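Local coordinates for 178aa long hypothetical molybdenum cofactor biosynthesis protein B (Sulfolobus tokodaii, PDB 3IWT), which probably takes part in molybdenum cofactor biosynthesis as a MoaB-type protein with a molybdopterin-binding domain, at residues Asn17-Thr22 with Asp80-Ile85. Sequence-based numbering, arbitrary orientation. Where two conformers were deposited one is given.
Sequences NFYVIT and DEVDVI
Asn-17 and Asp-83 join where two parallel strands of the central sheet, 17-23 and 84-88, begin side by side in the alpha/beta fold of this MogA/MoaB-family domain. Asn-17 O accepts two backbone N-H groups, from Asp-83 N at 2.8 Å and, nearly in line with the carbonyl, from Val-84 N at 3.1 Å. The Asp-83 carboxylate meets the same edge: its OD2 takes the Asn-17 N-H at 2.8 Å, almost straight (175°), so N-H and C=O both bond to 80-85. With CG beside its own N (chi1 -59°) the carboxylate swings toward Asn-17, and OD2 is met on its anti side, somewhat out of plane. OD1 forms a salt bridge with Arg-177. With an alanine here, the Asn-17 N-H would probably lose this acceptor and Arg-177 this charged partner. Parallel pairing continues with Tyr-19 N to Val-84 O at 2.9 Å. On one face of the sheet Val-84 CG2 lies over the Phe-18 ring, 26° off its normal, a CH-pi contact; Leu-49 of helix 40-51 touches this phenylalanine. On the opposite face helix 66-77 packs on Tyr-19, Ile-21 and Ile-85 through Phe-73, Ala-76 and Leu-77, and there Ile-21 CD1 meets Ile-85 CG2 at 3.8 Å.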
loop_
_atom_site.group_PDB
_atom_site.type_symbol
_atom_site.label_atom_id
_atom_site.label_comp_id
_atom_site.label_asym_id
_atom_site.label_seq_id
_atom_site.Cartn_x
_atom_site.Cartn_y
_atom_site.Cartn_z
ATOM N N ASN A 17 -25.539 -2.102 21.569
ATOM C CA ASN A 17 -25.946 -0.754 21.144
ATOM C C ASN A 17 -25.437 -0.417 19.730
ATOM O O ASN A 17 -24.222 -0.470 19.443
ATOM C CB ASN A 17 -25.413 0.290 22.112
ATOM C CG ASN A 17 -25.932 0.132 23.536
ATOM O OD1 ASN A 17 -25.194 0.376 24.495
ATOM N ND2 ASN A 17 -27.183 -0.195 23.681
ATOM N N PHE A 18 -26.360 -0.043 18.855
ATOM C CA PHE A 18 -26.063 0.192 17.437
ATOM C C PHE A 18 -26.323 1.648 17.090
ATOM O O PHE A 18 -27.266 2.255 17.608
ATOM C CB PHE A 18 -26.942 -0.694 16.550
ATOM C CG PHE A 18 -26.552 -2.143 16.552
ATOM C CD1 PHE A 18 -26.824 -2.930 17.643
ATOM C CD2 PHE A 18 -25.878 -2.705 15.459
ATOM C CE1 PHE A 18 -26.488 -4.269 17.669
ATOM C CE2 PHE A 18 -25.532 -4.063 15.467
ATOM C CZ PHE A 18 -25.816 -4.833 16.592
ATOM N N TYR A 19 -25.483 2.196 16.206
ATOM C CA TYR A 19 -25.704 3.499 15.607
ATOM C C TYR A 19 -25.872 3.295 14.098
ATOM O O TYR A 19 -25.052 2.619 13.458
ATOM C CB TYR A 19 -24.503 4.401 15.877
ATOM C CG TYR A 19 -24.728 5.864 15.626
ATOM C CD1 TYR A 19 -24.758 6.762 16.688
ATOM C CD2 TYR A 19 -24.879 6.356 14.342
ATOM C CE1 TYR A 19 -24.911 8.122 16.476
ATOM C CE2 TYR A 19 -25.077 7.698 14.115
ATOM C CZ TYR A 19 -25.083 8.581 15.190
ATOM O OH TYR A 19 -25.231 9.920 14.968
ATOM N N VAL A 20 -26.915 3.898 13.530
ATOM C CA VAL A 20 -27.277 3.633 12.133
ATOM C C VAL A 20 -27.028 4.889 11.296
ATOM O O VAL A 20 -27.487 5.969 11.656
ATOM C CB VAL A 20 -28.747 3.184 11.979
ATOM C CG1 VAL A 20 -29.100 2.896 10.508
ATOM C CG2 VAL A 20 -29.021 1.941 12.829
ATOM N N ILE A 21 -26.339 4.735 10.173
ATOM C CA ILE A 21 -26.036 5.882 9.310
ATOM C C ILE A 21 -26.548 5.636 7.897
ATOM O O ILE A 21 -26.180 4.646 7.244
ATOM C CB ILE A 21 -24.526 6.199 9.272
ATOM C CG1 ILE A 21 -23.964 6.433 10.677
ATOM C CG2 ILE A 21 -24.225 7.420 8.342
ATOM C CD1 ILE A 21 -22.426 6.595 10.696
ATOM N N THR A 22 -27.394 6.524 7.404
ATOM C CA THR A 22 -27.897 6.377 6.035
ATOM C C THR A 22 -27.138 7.348 5.153
ATOM O O THR A 22 -27.066 8.523 5.463
ATOM C CB THR A 22 -29.426 6.595 5.969
ATOM O OG1 THR A 22 -30.054 5.535 6.684
ATOM C CG2 THR A 22 -29.927 6.618 4.508
ATOM N N ASP A 80 -19.299 6.595 23.743
ATOM C CA ASP A 80 -18.711 5.409 24.364
ATOM C C ASP A 80 -19.639 4.197 24.374
ATOM O O ASP A 80 -19.175 3.060 24.222
ATOM C CB ASP A 80 -18.296 5.714 25.785
ATOM C CG ASP A 80 -17.110 6.639 25.855
ATOM O OD1 ASP A 80 -16.462 6.937 24.827
ATOM O OD2 ASP A 80 -16.836 7.047 26.969
ATOM N N GLU A 81 -20.932 4.445 24.530
ATOM C CA GLU A 81 -21.933 3.387 24.609
ATOM C C GLU A 81 -22.152 2.653 23.274
ATOM O O GLU A 81 -22.638 1.536 23.255
ATOM C CB GLU A 81 -23.261 3.962 25.121
ATOM C CG GLU A 81 -23.204 4.466 26.579
ATOM C CD GLU A 81 -22.494 5.830 26.792
ATOM O OE1 GLU A 81 -22.163 6.549 25.822
ATOM O OE2 GLU A 81 -22.278 6.212 27.987
ATOM N N VAL A 82 -21.772 3.264 22.156
ATOM C CA VAL A 82 -21.941 2.597 20.852
ATOM C C VAL A 82 -21.061 1.349 20.778
ATOM O O VAL A 82 -19.857 1.422 21.031
ATOM C CB VAL A 82 -21.651 3.560 19.658
ATOM C CG1 VAL A 82 -21.570 2.776 18.325
ATOM C CG2 VAL A 82 -22.715 4.661 19.581
ATOM N N ASP A 83 -21.655 0.207 20.431
ATOM C CA ASP A 83 -20.881 -1.026 20.190
ATOM C C ASP A 83 -20.596 -1.274 18.710
ATOM O O ASP A 83 -19.510 -1.739 18.332
ATOM C CB ASP A 83 -21.600 -2.244 20.781
ATOM C CG ASP A 83 -21.834 -2.121 22.264
ATOM O OD1 ASP A 83 -20.874 -1.804 22.981
ATOM O OD2 ASP A 83 -22.979 -2.340 22.724
ATOM N N VAL A 84 -21.586 -0.983 17.874
ATOM C CA VAL A 84 -21.521 -1.302 16.455
ATOM C C VAL A 84 -22.140 -0.124 15.681
ATOM O O VAL A 84 -23.181 0.441 16.092
ATOM C CB VAL A 84 -22.330 -2.590 16.114
ATOM C CG1 VAL A 84 -22.205 -2.960 14.621
ATOM C CG2 VAL A 84 -21.950 -3.778 17.020
ATOM N N ILE A 85 -21.515 0.199 14.559
ATOM C CA ILE A 85 -22.014 1.183 13.610
ATOM C C ILE A 85 -22.346 0.439 12.320
ATOM O O ILE A 85 -21.510 -0.310 11.808
ATOM C CB ILE A 85 -20.972 2.283 13.306
ATOM C CG1 ILE A 85 -20.578 3.035 14.587
ATOM C CG2 ILE A 85 -21.513 3.255 12.210
ATOM C CD1 ILE A 85 -19.292 3.910 14.492
#